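Long-range contact in uroporphyrinogen III synthase (Thermus thermophilus, PDB 1WCW), which probably acts as a lyase of porphyrin biosynthesis, converting the linear tetrapyrrole hydroxymethylbilane into the cyclic uroporphyrinogen III: residues A[88-93]-A[108-113]. Residues are numbered along the deposited sequence; the frame is centred on the assembly and turned at random.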
# COMPACT_ATOMS: atom_id res chain seq x y z
N PRO A 88 5.81 -24.87 8.77
CA PRO A 88 6.50 -24.56 7.51
C PRO A 88 7.09 -23.14 7.54
O PRO A 88 8.21 -22.89 7.10
CB PRO A 88 5.40 -24.67 6.46
CG PRO A 88 4.42 -25.62 7.10
CD PRO A 88 4.45 -25.41 8.56
N LEU A 89 6.33 -22.19 8.04
CA LEU A 89 6.83 -20.82 8.11
C LEU A 89 8.02 -20.67 9.06
O LEU A 89 8.96 -19.88 8.78
CB LEU A 89 5.74 -19.81 8.48
CG LEU A 89 4.72 -19.63 7.33
CD1 LEU A 89 3.50 -18.89 7.87
CD2 LEU A 89 5.30 -18.93 6.19
N ALA A 90 8.04 -21.46 10.12
CA ALA A 90 9.17 -21.39 11.07
C ALA A 90 10.44 -21.86 10.41
O ALA A 90 11.55 -21.33 10.72
CB ALA A 90 8.88 -22.26 12.25
N LYS A 91 10.32 -22.83 9.52
CA LYS A 91 11.49 -23.35 8.85
C LYS A 91 11.94 -22.48 7.67
O LYS A 91 13.13 -22.46 7.31
CB LYS A 91 11.24 -24.78 8.38
CG LYS A 91 11.00 -25.72 9.58
CD LYS A 91 10.62 -27.13 9.18
CE LYS A 91 10.41 -28.01 10.40
NZ LYS A 91 10.32 -29.46 10.00
N ALA A 92 11.04 -21.72 7.06
CA ALA A 92 11.41 -20.91 5.94
C ALA A 92 12.26 -19.67 6.34
O ALA A 92 12.19 -19.21 7.48
CB ALA A 92 10.10 -20.42 5.27
N PHE A 93 13.00 -19.18 5.35
CA PHE A 93 13.71 -17.91 5.49
C PHE A 93 12.58 -16.88 5.26
O PHE A 93 11.91 -16.91 4.22
CB PHE A 93 14.79 -17.76 4.43
CG PHE A 93 15.63 -16.55 4.56
CD1 PHE A 93 16.59 -16.46 5.58
CD2 PHE A 93 15.47 -15.50 3.71
CE1 PHE A 93 17.38 -15.28 5.70
CE2 PHE A 93 16.26 -14.32 3.85
CZ PHE A 93 17.24 -14.24 4.88
N ALA A 108 3.01 -13.10 15.35
CA ALA A 108 2.66 -14.50 15.15
C ALA A 108 3.76 -15.45 15.67
O ALA A 108 3.63 -16.65 15.56
CB ALA A 108 2.40 -14.75 13.63
N GLY A 109 4.85 -14.87 16.21
CA GLY A 109 5.99 -15.64 16.71
C GLY A 109 6.83 -16.17 15.57
O GLY A 109 7.50 -17.19 15.70
N LEU A 110 6.80 -15.46 14.45
CA LEU A 110 7.56 -15.87 13.23
C LEU A 110 8.30 -14.61 12.76
O LEU A 110 8.15 -14.17 11.60
CB LEU A 110 6.58 -16.34 12.14
CG LEU A 110 5.79 -17.62 12.47
CD1 LEU A 110 4.62 -17.76 11.53
CD2 LEU A 110 6.70 -18.84 12.35
N PRO A 111 9.13 -14.02 13.63
CA PRO A 111 9.81 -12.79 13.22
C PRO A 111 10.62 -12.93 11.93
O PRO A 111 11.24 -13.96 11.67
CB PRO A 111 10.69 -12.42 14.45
CG PRO A 111 10.97 -13.79 15.08
CD PRO A 111 9.69 -14.58 14.89
N PRO A 112 10.62 -11.89 11.13
CA PRO A 112 11.38 -11.98 9.88
C PRO A 112 12.87 -12.01 10.08
O PRO A 112 13.39 -11.43 11.03
CB PRO A 112 10.95 -10.71 9.11
CG PRO A 112 10.64 -9.73 10.23
CD PRO A 112 10.00 -10.55 11.34
N HIS A 113 13.56 -12.65 9.16
CA HIS A 113 15.02 -12.65 9.16
C HIS A 113 15.56 -11.38 8.59
O HIS A 113 16.70 -11.01 8.93
CB HIS A 113 15.55 -13.86 8.40
CG HIS A 113 15.09 -15.15 8.96
ND1 HIS A 113 15.56 -15.78 10.12
CD2 HIS A 113 14.13 -15.97 8.47
CE1 HIS A 113 14.92 -16.94 10.28
NE2 HIS A 113 14.04 -17.06 9.28
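Ala-90 faces Leu-110 and Phe-93 faces His-113 where the end of helix 86-91 and the start of strand 93-96 run beside the loop from helix 99-107 to strand 114-115; their CA atoms are 6.1 Å and 6.5 Å apart respectively. After helix 99-107 the chain leaves helical phi/psi at Gly-109, whose positive phi closes a Schellman motif. Beyond it Leu-110 enters the interface by its forked end: CD1 lies 3.8 Å from CB of Leu-89, while CD2 reaches the backbone N of Ala-90 at 3.7 Å. The two leucine side chains cross at about a right angle, and Leu-75 of helix 68-80 packs on Leu-89. Where the two strands begin, the rings of Phe-93 and His-113 are inclined by just 6°, yet their centroids are 5.1 Å apart, so they are slid past each other with little overlap. Phe-93 reaches this position with CG anti to its own N (chi1 -176°), bringing CE1 within 3.6 Å of the His-113 CB. The imidazole in turn directs NE2 at O of Ala-92, near the ring plane, in a weak hydrogen bond of 3.4 Å bent to 145°. An alanine in place of Phe-93 has no ring to lie against CB and CG of His-113, and the imidazole is likely to be freer to turn away from that carbonyl. Arg-94 also bridges the segments, hydrogen bonding to O of Leu-89 and O of Pro-111. With one weak, bent bond between them, the two helix-to-strand connections at the edge of the mixed sheet meet directly mainly through leucine and ring van der Waals packing, to which Arg-94 adds polar links to both backbones.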